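PDB 3K96: glycerol-3-phosphate dehydrogenase [NAD(P)+] from Coxiella burnetii, which probably catalyses the NAD(P)H-dependent reduction of dihydroxyacetone phosphate to sn-glycerol 3-phosphate, the key precursor for phospholipid synthesis. Local coordinates for residues K29-I34 and G52-L57; A33-G38 and T101-V106; K126-W131 and S183-D188; L142-V147 and G208-G213; S177-N182 and Y201-M206. One frame throughout, in Å; residues are numbered along the deposited sequence. Where two conformers were deposited one is given.

Interaction 1: residues K29-I34 and G52-L57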
# COMPACT_ATOMS: atom_id res chain seq x y z
N LYS A 29 -10.22 8.37 -36.73
CA LYS A 29 -10.50 9.42 -37.70
C LYS A 29 -11.10 10.61 -36.95
O LYS A 29 -10.71 11.76 -37.16
CB LYS A 29 -11.47 8.96 -38.79
CG LYS A 29 -10.88 8.01 -39.84
CD LYS A 29 -11.88 7.79 -41.00
CE LYS A 29 -11.25 7.00 -42.16
NZ LYS A 29 -12.19 6.86 -43.32
N HIS A 30 -12.03 10.33 -36.05
CA HIS A 30 -12.71 11.39 -35.33
C HIS A 30 -11.94 11.88 -34.10
O HIS A 30 -11.21 11.13 -33.48
CB HIS A 30 -14.10 10.93 -34.91
CG HIS A 30 -14.94 10.48 -36.05
ND1 HIS A 30 -15.48 11.35 -36.97
CD2 HIS A 30 -15.36 9.24 -36.41
CE1 HIS A 30 -16.18 10.67 -37.86
NE2 HIS A 30 -16.12 9.39 -37.54
N PRO A 31 -12.12 13.17 -33.77
CA PRO A 31 -11.46 13.70 -32.60
C PRO A 31 -12.14 13.23 -31.33
O PRO A 31 -13.31 12.90 -31.35
CB PRO A 31 -11.63 15.22 -32.74
CG PRO A 31 -12.07 15.46 -34.14
CD PRO A 31 -12.79 14.22 -34.55
N ILE A 32 -11.39 13.16 -30.24
CA ILE A 32 -11.97 12.82 -28.95
C ILE A 32 -11.96 14.11 -28.15
O ILE A 32 -11.05 14.93 -28.29
CB ILE A 32 -11.22 11.67 -28.25
CG1 ILE A 32 -11.90 11.31 -26.91
CG2 ILE A 32 -9.75 12.01 -28.08
CD1 ILE A 32 -11.41 10.01 -26.33
N ALA A 33 -13.01 14.35 -27.36
CA ALA A 33 -13.07 15.55 -26.54
C ALA A 33 -12.78 15.20 -25.08
O ALA A 33 -13.31 14.20 -24.55
CB ALA A 33 -14.47 16.23 -26.66
N ILE A 34 -11.92 16.00 -24.46
CA ILE A 34 -11.63 15.86 -23.03
C ILE A 34 -12.13 17.11 -22.32
O ILE A 34 -11.64 18.21 -22.57
CB ILE A 34 -10.12 15.67 -22.77
CG1 ILE A 34 -9.68 14.30 -23.31
CG2 ILE A 34 -9.84 15.81 -21.29
CD1 ILE A 34 -8.20 14.02 -23.25
N GLY A 52 -0.69 10.96 -32.14
CA GLY A 52 -1.18 11.52 -33.40
C GLY A 52 -2.69 11.64 -33.47
O GLY A 52 -3.22 12.15 -34.46
N GLN A 53 -3.39 11.18 -32.44
CA GLN A 53 -4.84 11.30 -32.39
C GLN A 53 -5.23 12.76 -32.21
O GLN A 53 -4.54 13.51 -31.51
CB GLN A 53 -5.41 10.46 -31.24
CG GLN A 53 -5.11 8.97 -31.35
CD GLN A 53 -5.42 8.23 -30.07
OE1 GLN A 53 -6.35 8.59 -29.34
NE2 GLN A 53 -4.62 7.19 -29.78
N LYS A 54 -6.32 13.16 -32.83
CA LYS A 54 -6.81 14.52 -32.68
C LYS A 54 -7.52 14.62 -31.35
O LYS A 54 -8.39 13.80 -31.06
CB LYS A 54 -7.81 14.87 -33.79
CG LYS A 54 -7.23 14.74 -35.19
CD LYS A 54 -8.31 14.96 -36.25
CE LYS A 54 -7.83 14.55 -37.66
NZ LYS A 54 -7.58 13.07 -37.75
N VAL A 55 -7.18 15.63 -30.57
CA VAL A 55 -7.78 15.81 -29.28
C VAL A 55 -8.23 17.23 -29.05
O VAL A 55 -7.50 18.18 -29.37
CB VAL A 55 -6.78 15.46 -28.14
CG1 VAL A 55 -7.46 15.64 -26.79
CG2 VAL A 55 -6.26 14.05 -28.30
N ARG A 56 -9.42 17.38 -28.48
CA ARG A 56 -9.95 18.69 -28.13
C ARG A 56 -10.08 18.74 -26.60
O ARG A 56 -10.80 17.94 -26.00
CB ARG A 56 -11.32 18.92 -28.76
CG ARG A 56 -11.30 18.92 -30.27
CD ARG A 56 -12.71 19.11 -30.79
NE ARG A 56 -12.78 19.00 -32.24
CZ ARG A 56 -13.88 19.16 -32.96
NH1 ARG A 56 -15.04 19.42 -32.37
NH2 ARG A 56 -13.83 19.05 -34.28
N LEU A 57 -9.41 19.71 -26.01
CA LEU A 57 -9.41 19.89 -24.57
C LEU A 57 -10.20 21.12 -24.20
O LEU A 57 -9.86 22.22 -24.61
CB LEU A 57 -7.96 20.05 -24.10
CG LEU A 57 -7.73 20.18 -22.60
CD1 LEU A 57 -8.21 18.92 -21.89
CD2 LEU A 57 -6.24 20.44 -22.33
O HOH W 1 -8.70 11.23 -32.42
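K29 O takes a weak bond from K54 NZ at 3.4 Å, and a water donates both to H30 O and to K54 O, joining the two segments just before the strands begin. At P31 the ring lies alongside R56: CG of P31 is 4.0 Å from NH2 of R56, and the arginine chain, extended from CG to NE, runs in the same direction as the proline ring. The guanidinium itself is held elsewhere, NH1 being hydrogen-bonded to the carbonyls of S96 and E98. I32 opens the parallel pairing. Its N donates to K54 O at 3.2 Å, and its O accepts from R56 N at 2.9 Å with an N-H...O angle of 168°. CG2 of I32 rests 4.0 Å from CG2 of V55 on one face of the sheet, whereas A33 and R56 project from the other. I34 completes the ladder with a nearly straight bond from its N to R56 O (2.7 Å, 174°). Because CG2 of I34 lies anti to the backbone N, it turns onto CD1 of L57 at 3.6 Å, and CD1 of I34 meets CG1 of V55. Helix 39-49 covers this apolar face through A45, L48 and T42. Strand, helix and parallel strand thus form the first beta-alpha-beta unit of a Rossmann-type nucleotide-binding fold.

Interaction 2: residues A33-G38 and T101-V106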
# COMPACT_ATOMS: atom_id res chain seq x y z
N ALA A 33 -13.01 14.35 -27.36
CA ALA A 33 -13.07 15.55 -26.54
C ALA A 33 -12.78 15.20 -25.08
O ALA A 33 -13.31 14.20 -24.55
CB ALA A 33 -14.47 16.23 -26.66
N ILE A 34 -11.92 16.00 -24.46
CA ILE A 34 -11.63 15.86 -23.03
C ILE A 34 -12.13 17.11 -22.32
O ILE A 34 -11.64 18.21 -22.57
CB ILE A 34 -10.12 15.67 -22.77
CG1 ILE A 34 -9.68 14.30 -23.31
CG2 ILE A 34 -9.84 15.81 -21.29
CD1 ILE A 34 -8.20 14.02 -23.25
N LEU A 35 -13.11 16.92 -21.44
CA LEU A 35 -13.74 18.00 -20.70
C LEU A 35 -13.10 18.05 -19.31
O LEU A 35 -13.28 17.15 -18.50
CB LEU A 35 -15.26 17.74 -20.59
CG LEU A 35 -16.02 17.43 -21.90
CD1 LEU A 35 -17.54 17.31 -21.66
CD2 LEU A 35 -15.72 18.46 -23.00
N GLY A 36 -12.34 19.12 -19.07
CA GLY A 36 -11.59 19.30 -17.80
C GLY A 36 -10.11 19.44 -18.12
O GLY A 36 -9.43 18.45 -18.48
N ALA A 37 -9.59 20.65 -17.98
CA ALA A 37 -8.21 20.91 -18.30
C ALA A 37 -7.34 21.03 -17.06
O ALA A 37 -6.44 21.88 -16.99
CB ALA A 37 -8.11 22.15 -19.18
N GLY A 38 -7.63 20.20 -16.06
CA GLY A 38 -6.77 20.14 -14.88
C GLY A 38 -5.53 19.34 -15.28
O GLY A 38 -5.33 19.00 -16.48
N THR A 101 -18.14 12.34 -30.96
CA THR A 101 -19.12 11.52 -30.25
C THR A 101 -18.55 10.81 -29.01
O THR A 101 -19.32 10.35 -28.17
CB THR A 101 -19.76 10.51 -31.18
OG1 THR A 101 -18.72 9.72 -31.75
CG2 THR A 101 -20.57 11.23 -32.28
N ASP A 102 -17.21 10.72 -28.92
CA ASP A 102 -16.54 10.11 -27.75
C ASP A 102 -16.01 11.21 -26.85
O ASP A 102 -15.20 12.03 -27.28
CB ASP A 102 -15.40 9.19 -28.17
CG ASP A 102 -15.90 7.88 -28.74
OD1 ASP A 102 -17.10 7.58 -28.60
OD2 ASP A 102 -15.08 7.14 -29.31
N ILE A 103 -16.48 11.21 -25.61
CA ILE A 103 -16.15 12.26 -24.65
C ILE A 103 -15.57 11.68 -23.36
O ILE A 103 -16.09 10.72 -22.81
CB ILE A 103 -17.44 13.01 -24.28
CG1 ILE A 103 -18.20 13.41 -25.56
CG2 ILE A 103 -17.13 14.19 -23.40
CD1 ILE A 103 -19.60 13.90 -25.31
N LEU A 104 -14.49 12.30 -22.88
CA LEU A 104 -13.80 11.87 -21.67
C LEU A 104 -13.79 13.02 -20.66
O LEU A 104 -13.12 14.03 -20.85
CB LEU A 104 -12.38 11.43 -22.02
CG LEU A 104 -11.42 11.10 -20.87
CD1 LEU A 104 -12.00 10.03 -19.92
CD2 LEU A 104 -10.10 10.68 -21.47
N ILE A 105 -14.60 12.87 -19.62
CA ILE A 105 -14.75 13.90 -18.61
C ILE A 105 -13.74 13.72 -17.47
O ILE A 105 -13.67 12.66 -16.87
CB ILE A 105 -16.17 13.86 -18.00
CG1 ILE A 105 -17.24 13.98 -19.10
CG2 ILE A 105 -16.30 14.94 -16.93
CD1 ILE A 105 -18.68 13.84 -18.59
N VAL A 106 -13.01 14.79 -17.15
CA VAL A 106 -12.00 14.75 -16.10
C VAL A 106 -12.05 16.03 -15.25
O VAL A 106 -11.03 16.67 -15.03
CB VAL A 106 -10.57 14.57 -16.69
CG1 VAL A 106 -9.60 14.18 -15.60
CG2 VAL A 106 -10.55 13.49 -17.79
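Strand 32-35 and the G36-G38 turn after it belong to a Rossmann-type fold, and the sequence at G36, G38 and G41 fits the glycine-rich GxGxxG pattern of dinucleotide-binding proteins. Strand 102-105 runs parallel to it, the axes of the short segments being 4.7 Å apart and inclined at 25°. Four backbone bonds join them: A33 N to D102 O, L104 N to A33 O at 2.8 Å, L35 N to L104 O, and V106 N to L35 O at 2.7 Å. The last is nearly straight (175°), although V106 already lies beyond the strand; L35 N, by contrast, approaches L104 O from 30° outside the carbonyl plane.

On one face L35 reaches across to I103, its CD1 3.6 Å from CG2 of I103 and 4.2 Å from CG1 of I105. L35 CG stands beside the backbone N, and I103 CG2 is anti to its own N, which brings the two branches together. Helices 93-97 and 109-119 cover this face. On the other, I34 and L104 run side by side in the same direction, CG1 of I34 being 4.1 Å from CD2 of L104. CG2 of I34 is 4.3 Å from CG2 of V106, whose side chain approaches W40, a predicted NADPH-binding residue.

Across the pair, then, the side chains meet through carbon alone, while the main-chain bonds satisfy buried N-H and C=O groups between the strands. The bond from V106 N to L35 O carries this pairing up to the point where the glycine turn leaves.

Interaction 3: residues K126-W131 and S183-D188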
# COMPACT_ATOMS: atom_id res chain seq x y z
N LYS A 126 -25.17 8.44 -30.99
CA LYS A 126 -24.06 7.52 -30.73
C LYS A 126 -23.01 8.04 -29.72
O LYS A 126 -21.90 7.54 -29.65
CB LYS A 126 -23.39 7.12 -32.02
CG LYS A 126 -22.74 8.23 -32.81
CD LYS A 126 -22.12 7.58 -34.02
CE LYS A 126 -21.38 8.54 -34.89
NZ LYS A 126 -20.86 7.80 -36.07
N THR A 127 -23.38 9.03 -28.95
CA THR A 127 -22.48 9.58 -27.96
C THR A 127 -22.10 8.52 -26.92
O THR A 127 -22.94 7.75 -26.46
CB THR A 127 -23.12 10.77 -27.25
OG1 THR A 127 -23.23 11.84 -28.19
CG2 THR A 127 -22.27 11.24 -26.03
N ARG A 128 -20.80 8.49 -26.60
CA ARG A 128 -20.25 7.60 -25.57
C ARG A 128 -19.49 8.47 -24.60
O ARG A 128 -18.75 9.36 -25.01
CB ARG A 128 -19.36 6.54 -26.20
CG ARG A 128 -20.07 5.74 -27.27
CD ARG A 128 -19.26 4.56 -27.71
NE ARG A 128 -18.05 4.92 -28.44
CZ ARG A 128 -17.23 4.01 -28.97
NH1 ARG A 128 -17.49 2.72 -28.83
NH2 ARG A 128 -16.16 4.40 -29.62
N ILE A 129 -19.66 8.18 -23.32
CA ILE A 129 -19.10 9.00 -22.26
C ILE A 129 -18.20 8.23 -21.30
O ILE A 129 -18.62 7.28 -20.66
CB ILE A 129 -20.24 9.69 -21.47
CG1 ILE A 129 -21.00 10.67 -22.38
CG2 ILE A 129 -19.71 10.48 -20.24
CD1 ILE A 129 -22.25 11.18 -21.76
N ALA A 130 -16.95 8.65 -21.21
CA ALA A 130 -16.00 8.05 -20.29
C ALA A 130 -15.60 9.14 -19.33
O ALA A 130 -15.77 10.30 -19.65
CB ALA A 130 -14.79 7.50 -21.03
N TRP A 131 -15.12 8.78 -18.13
CA TRP A 131 -14.64 9.77 -17.19
C TRP A 131 -13.43 9.27 -16.38
O TRP A 131 -13.24 8.06 -16.17
CB TRP A 131 -15.73 10.25 -16.22
CG TRP A 131 -16.28 9.15 -15.37
CD1 TRP A 131 -15.81 8.74 -14.15
CD2 TRP A 131 -17.38 8.31 -15.69
NE1 TRP A 131 -16.56 7.68 -13.69
CE2 TRP A 131 -17.53 7.40 -14.62
CE3 TRP A 131 -18.25 8.23 -16.78
CZ2 TRP A 131 -18.52 6.42 -14.62
CZ3 TRP A 131 -19.23 7.26 -16.77
CH2 TRP A 131 -19.36 6.37 -15.70
N SER A 183 -18.83 -3.46 -24.28
CA SER A 183 -17.60 -4.10 -24.76
C SER A 183 -16.95 -3.39 -25.94
O SER A 183 -15.73 -3.32 -26.02
CB SER A 183 -17.84 -5.57 -25.11
OG SER A 183 -18.74 -5.70 -26.18
N GLN A 184 -17.74 -2.83 -26.84
CA GLN A 184 -17.17 -2.13 -27.97
C GLN A 184 -16.46 -0.84 -27.49
O GLN A 184 -15.42 -0.45 -28.02
CB GLN A 184 -18.25 -1.77 -28.98
CG GLN A 184 -17.73 -1.15 -30.24
CD GLN A 184 -16.88 -2.11 -31.04
OE1 GLN A 184 -17.30 -3.23 -31.33
NE2 GLN A 184 -15.69 -1.67 -31.41
N PHE A 185 -17.02 -0.18 -26.48
CA PHE A 185 -16.44 1.08 -25.99
C PHE A 185 -15.15 0.78 -25.28
O PHE A 185 -14.15 1.48 -25.47
CB PHE A 185 -17.46 1.82 -25.12
CG PHE A 185 -17.09 3.24 -24.76
CD1 PHE A 185 -16.40 4.05 -25.63
CD2 PHE A 185 -17.57 3.80 -23.59
CE1 PHE A 185 -16.10 5.34 -25.31
CE2 PHE A 185 -17.31 5.09 -23.28
CZ PHE A 185 -16.56 5.87 -24.14
N SER A 186 -15.15 -0.26 -24.47
CA SER A 186 -13.94 -0.67 -23.79
C SER A 186 -12.82 -0.90 -24.81
O SER A 186 -11.71 -0.39 -24.67
CB SER A 186 -14.20 -1.95 -23.01
OG SER A 186 -13.02 -2.41 -22.42
N LYS A 187 -13.14 -1.67 -25.84
CA LYS A 187 -12.17 -2.00 -26.89
C LYS A 187 -11.60 -0.73 -27.54
O LYS A 187 -10.39 -0.58 -27.67
CB LYS A 187 -12.84 -2.90 -27.94
CG LYS A 187 -11.90 -3.54 -28.90
CD LYS A 187 -12.60 -4.51 -29.88
CE LYS A 187 -11.54 -5.20 -30.78
NZ LYS A 187 -12.07 -6.24 -31.75
N ASP A 188 -12.49 0.18 -27.92
CA ASP A 188 -12.07 1.40 -28.56
C ASP A 188 -11.21 2.28 -27.64
O ASP A 188 -10.22 2.83 -28.07
CB ASP A 188 -13.29 2.19 -29.06
CG ASP A 188 -14.07 1.45 -30.15
OD1 ASP A 188 -13.51 0.48 -30.70
OD2 ASP A 188 -15.23 1.82 -30.44
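The guanidinium of R128 has the ring of F185 over one face and the carboxylate of D188 at its edge. CD1 of F185 lies 3.3 Å above the guanidinium plane, displaced toward the rim, and the two flat groups are inclined at 33°, so they overlap without being parallel. The phenyl ring also receives the aliphatic base of the arginine: CB of R128 sits 3.6 Å from the ring centroid, over the face, as a CH-pi contact. At the ring edge, near its plane, is I129 O, 3.7 Å from CE2 of F185, while CB of A130 comes obliquely to CZ of F185 at 3.9 Å.

F185 CG is anti to the backbone N, carrying the ring from the helix to the strand. R128 bends at chi3 (-68°), which turns its end along the ring toward D188. There the grip is end-on: NH1 and NH2 of R128 both donate to OD2 of D188, each at 2.9 Å, and this oxygen lies within 3° of the guanidinium plane. The other oxygen, OD1 of D188, accepts from NE2 of Q184 at 3.1 Å, one helical turn earlier. NE of R128 forms a second salt bridge, to D102. With D188 on NH1 and NH2 and D102 on NE, the guanidinium is held on two sides and its rotation restricted.

The contact packs the first turns of helix 183-193 onto strand 128-131. P155 and A157, leading into and lying on strand 156-160, also touch F185, and D102 links the arginine to strand 102-105.

Interaction 4: residues L142-V147 and G208-G213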
# COMPACT_ATOMS: atom_id res chain seq x y z
N LEU A 142 -23.48 8.16 -7.67
CA LEU A 142 -22.42 7.50 -8.39
C LEU A 142 -22.37 8.17 -9.76
O LEU A 142 -23.40 8.57 -10.30
CB LEU A 142 -22.66 5.99 -8.51
CG LEU A 142 -22.21 5.18 -7.28
CD1 LEU A 142 -23.22 5.34 -6.16
CD2 LEU A 142 -22.03 3.73 -7.62
N LEU A 143 -21.18 8.32 -10.30
CA LEU A 143 -21.01 9.02 -11.54
C LEU A 143 -21.72 8.36 -12.69
O LEU A 143 -22.29 9.07 -13.52
CB LEU A 143 -19.53 9.24 -11.84
CG LEU A 143 -18.76 10.03 -10.75
CD1 LEU A 143 -17.27 10.00 -10.98
CD2 LEU A 143 -19.25 11.46 -10.64
N HIS A 144 -21.73 7.03 -12.77
CA HIS A 144 -22.41 6.37 -13.90
C HIS A 144 -23.91 6.59 -13.82
O HIS A 144 -24.61 6.61 -14.84
CB HIS A 144 -22.11 4.87 -13.97
CG HIS A 144 -22.85 4.06 -12.97
ND1 HIS A 144 -22.30 3.66 -11.78
CD2 HIS A 144 -24.13 3.60 -12.97
CE1 HIS A 144 -23.20 2.98 -11.08
NE2 HIS A 144 -24.32 2.94 -11.78
N GLU A 145 -24.43 6.73 -12.60
CA GLU A 145 -25.83 6.98 -12.41
C GLU A 145 -26.19 8.40 -12.88
O GLU A 145 -27.24 8.60 -13.53
CB GLU A 145 -26.26 6.69 -10.96
CG GLU A 145 -27.75 6.81 -10.75
CD GLU A 145 -28.19 8.20 -10.39
OE1 GLU A 145 -27.58 8.77 -9.46
OE2 GLU A 145 -29.17 8.72 -10.99
N VAL A 146 -25.33 9.37 -12.59
CA VAL A 146 -25.58 10.72 -13.05
C VAL A 146 -25.57 10.71 -14.58
O VAL A 146 -26.45 11.28 -15.23
CB VAL A 146 -24.55 11.72 -12.54
CG1 VAL A 146 -24.84 13.09 -13.12
CG2 VAL A 146 -24.52 11.74 -10.97
N VAL A 147 -24.58 10.03 -15.16
CA VAL A 147 -24.50 9.98 -16.60
C VAL A 147 -25.75 9.27 -17.20
O VAL A 147 -26.43 9.83 -18.07
CB VAL A 147 -23.20 9.31 -17.11
CG1 VAL A 147 -23.27 9.15 -18.61
CG2 VAL A 147 -21.94 10.13 -16.73
N GLY A 208 -17.42 -1.00 -8.64
CA GLY A 208 -16.36 -1.17 -7.66
C GLY A 208 -15.26 -0.15 -7.89
O GLY A 208 -14.75 0.43 -6.94
N VAL A 209 -14.90 0.05 -9.16
CA VAL A 209 -13.88 1.01 -9.52
C VAL A 209 -14.28 2.42 -9.07
O VAL A 209 -13.48 3.16 -8.49
CB VAL A 209 -13.56 0.97 -11.07
CG1 VAL A 209 -12.72 2.15 -11.49
CG2 VAL A 209 -12.87 -0.35 -11.44
N GLU A 210 -15.53 2.79 -9.31
CA GLU A 210 -16.02 4.10 -8.91
C GLU A 210 -15.97 4.29 -7.41
O GLU A 210 -15.53 5.30 -6.93
CB GLU A 210 -17.46 4.28 -9.34
CG GLU A 210 -17.66 4.56 -10.82
CD GLU A 210 -19.15 4.67 -11.16
OE1 GLU A 210 -19.64 5.79 -11.32
OE2 GLU A 210 -19.83 3.63 -11.21
N LEU A 211 -16.49 3.33 -6.68
CA LEU A 211 -16.55 3.45 -5.25
C LEU A 211 -15.15 3.48 -4.59
O LEU A 211 -14.93 4.23 -3.65
CB LEU A 211 -17.46 2.37 -4.67
CG LEU A 211 -18.94 2.62 -5.00
CD1 LEU A 211 -19.76 1.42 -4.59
CD2 LEU A 211 -19.46 3.92 -4.32
N CYS A 212 -14.22 2.71 -5.13
CA CYS A 212 -12.84 2.73 -4.62
C CYS A 212 -12.28 4.12 -4.79
O CYS A 212 -11.66 4.67 -3.89
CB CYS A 212 -11.96 1.73 -5.37
SG CYS A 212 -12.18 0.05 -4.86
N GLY A 213 -12.48 4.67 -5.99
CA GLY A 213 -12.00 6.00 -6.28
C GLY A 213 -12.68 7.08 -5.46
O GLY A 213 -12.11 8.12 -5.22
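E210 has the most surface buried here, followed by L142 and L211. Extended beyond CG, the E210 chain crosses from helix 206-228 to the first turn of helix 143-151, where OE1 of E210 comes 4.1 Å from CB of L142, the N-cap residue. Beside it L142 and L211 supply the apolar part, their chains crossing obliquely with CD2 of L142 4.2 Å from CD2 of L211.

Both carboxylate oxygens accept hydrogen bonds from H144. OE1 of E210 takes the backbone N of H144 at 2.8 Å, on the syn side, and OE2 of E210 takes ND1 of H144 at 2.5 Å through its syn lone pair. This second oxygen stands at the imidazole edge, 12° from the ring plane, while the ring and carboxylate planes are turned 57° apart. H144 CG lies between the backbone N and the carbonyl carbon (chi1 77°), which lets ND1 and the backbone N reach the one carboxylate. W131 packs against both E210 and H144.

A buried acid facing a helix N-terminus would probably be stabilised as the anion by the amide groups and helix dipole. The motif is a histidine-carboxylate pair at a helix start, joining the N-terminal nucleotide-binding part to the first long helix of the C-terminal part.

Interaction 5: residues S177-N182 and Y201-M206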
# COMPACT_ATOMS: atom_id res chain seq x y z
N SER A 177 -6.82 1.00 -14.53
CA SER A 177 -7.89 0.10 -14.92
C SER A 177 -8.91 0.87 -15.75
O SER A 177 -9.04 2.08 -15.62
CB SER A 177 -8.60 -0.49 -13.69
OG SER A 177 -7.72 -1.27 -12.89
N LEU A 178 -9.61 0.15 -16.61
CA LEU A 178 -10.68 0.75 -17.39
C LEU A 178 -11.87 -0.21 -17.38
O LEU A 178 -11.78 -1.35 -17.85
CB LEU A 178 -10.20 1.06 -18.80
CG LEU A 178 -11.16 1.85 -19.66
CD1 LEU A 178 -10.38 2.64 -20.73
CD2 LEU A 178 -12.24 0.96 -20.28
N ALA A 179 -12.97 0.26 -16.78
CA ALA A 179 -14.21 -0.49 -16.67
C ALA A 179 -15.30 0.19 -17.48
O ALA A 179 -15.44 1.42 -17.45
CB ALA A 179 -14.66 -0.60 -15.21
N SER A 180 -16.10 -0.62 -18.14
CA SER A 180 -17.15 -0.14 -19.01
C SER A 180 -18.39 -1.00 -18.97
O SER A 180 -18.35 -2.16 -18.60
CB SER A 180 -16.62 -0.13 -20.44
OG SER A 180 -17.59 0.40 -21.32
N ASN A 181 -19.52 -0.42 -19.35
CA ASN A 181 -20.77 -1.15 -19.47
C ASN A 181 -20.99 -1.56 -20.95
O ASN A 181 -22.07 -2.06 -21.31
CB ASN A 181 -21.94 -0.28 -19.01
CG ASN A 181 -22.24 0.87 -19.98
OD1 ASN A 181 -21.46 1.16 -20.89
ND2 ASN A 181 -23.38 1.55 -19.77
N ASN A 182 -19.99 -1.33 -21.80
CA ASN A 182 -20.11 -1.64 -23.24
C ASN A 182 -18.79 -2.23 -23.77
O ASN A 182 -17.75 -1.57 -23.71
CB ASN A 182 -20.54 -0.37 -23.98
CG ASN A 182 -20.79 -0.59 -25.47
OD1 ASN A 182 -19.87 -0.76 -26.25
ND2 ASN A 182 -22.05 -0.53 -25.86
N TYR A 201 -5.71 -1.63 -18.36
CA TYR A 201 -6.19 -2.98 -18.23
C TYR A 201 -7.71 -3.04 -18.03
O TYR A 201 -8.26 -2.33 -17.21
CB TYR A 201 -5.46 -3.67 -17.08
CG TYR A 201 -3.95 -3.70 -17.31
CD1 TYR A 201 -3.39 -4.64 -18.18
CD2 TYR A 201 -3.11 -2.81 -16.68
CE1 TYR A 201 -2.02 -4.69 -18.40
CE2 TYR A 201 -1.73 -2.85 -16.89
CZ TYR A 201 -1.19 -3.78 -17.76
OH TYR A 201 0.18 -3.83 -17.99
N LYS A 202 -8.35 -3.89 -18.83
CA LYS A 202 -9.78 -4.11 -18.80
C LYS A 202 -10.18 -4.59 -17.41
O LYS A 202 -9.49 -5.40 -16.80
CB LYS A 202 -10.15 -5.15 -19.85
CG LYS A 202 -11.64 -5.41 -20.02
CD LYS A 202 -11.90 -6.41 -21.18
CE LYS A 202 -13.39 -6.52 -21.56
NZ LYS A 202 -14.24 -7.25 -20.58
N ASN A 203 -11.29 -4.07 -16.93
CA ASN A 203 -11.85 -4.43 -15.65
C ASN A 203 -13.37 -4.48 -15.86
O ASN A 203 -13.95 -3.66 -16.55
CB ASN A 203 -11.37 -3.43 -14.58
CG ASN A 203 -12.05 -3.62 -13.25
OD1 ASN A 203 -13.26 -3.73 -13.18
ND2 ASN A 203 -11.28 -3.59 -12.17
N ASP A 204 -13.98 -5.49 -15.27
CA ASP A 204 -15.40 -5.75 -15.43
C ASP A 204 -16.29 -5.14 -14.33
O ASP A 204 -17.48 -5.42 -14.29
CB ASP A 204 -15.58 -7.28 -15.31
CG ASP A 204 -15.28 -7.81 -13.86
OD1 ASP A 204 -14.26 -7.42 -13.25
OD2 ASP A 204 -16.07 -8.64 -13.34
N ASP A 205 -15.74 -4.29 -13.48
CA ASP A 205 -16.48 -3.82 -12.33
C ASP A 205 -16.54 -2.32 -12.21
O ASP A 205 -15.89 -1.72 -11.35
CB ASP A 205 -15.80 -4.43 -11.10
CG ASP A 205 -16.42 -4.00 -9.79
OD1 ASP A 205 -17.61 -3.62 -9.75
OD2 ASP A 205 -15.68 -4.06 -8.78
N MET A 206 -17.33 -1.69 -13.06
CA MET A 206 -17.43 -0.24 -13.04
C MET A 206 -17.82 0.30 -11.65
O MET A 206 -17.23 1.24 -11.14
CB MET A 206 -18.41 0.22 -14.11
CG MET A 206 -18.64 1.69 -14.20
SD MET A 206 -19.57 2.15 -15.72
CE MET A 206 -18.49 1.64 -16.98
O HOH W 2 -7.77 -3.58 -14.56
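Y201 joins S177-N182 through its carbonyl: Y201 O accepts from L178 N at 2.9 Å and also accepts from a water that lies 2.9 Å from OG of S177. The phenol end leads away from this strand; its OH bonds to R199, and the side chain packs on R351 of the second subunit. K202 contributes through the main chain, its CA making a CH...O contact with L178 O.

N203 N donates to L178 O at 2.9 Å, but bent (140°), with the donor 41° out of the carbonyl plane. CB of N203 lies 4.1 Å from CB of S177. Because CG is anti to the backbone N (chi1 172°), OD1 of N203 turns along its own chain and accepts from D205 N at 2.6 Å, an Asx turn that draws the chain toward the next helix. D205 takes the N-cap position, OD1 bonding to G208 N and OD2 to T260 and K257. M206 then places CB 4.0 Å from CB of A179. Past the end of the first strand an ST turn, N182 N to OG of S180 at 3.0 Å, leads into a helix.

The two strands are the parallel ends of a beta-alpha-beta unit whose helix 183-193 covers L178 and S180. Strand 156-160 flanks strand 174-180 on its other side, and strand 198-203 is the outermost at this end of the chain's sheet.

Interactions 1, 2, 3 and 5 all draw on the same eight-stranded sheet. Interactions 1 and 2 share A33 and I34, so strand 32-35 is paired on both sides; their centres are about 10 Å apart. Interaction 2 continues into interaction 3 through probable bonds from A130 N to I103 O (2.7 Å) and from I105 N to A130 O (2.8 Å). Interactions 3 and 5, also about 10 Å apart between centres, meet where S186 packs on S180. W131 links interaction 3 to interaction 4, its CZ2 lying 3.5 Å from OE1 of E210. Predicted ligand residues lie close by: W40 about 3 Å from V106, and K134 about 6 Å from L143, measured between side chains.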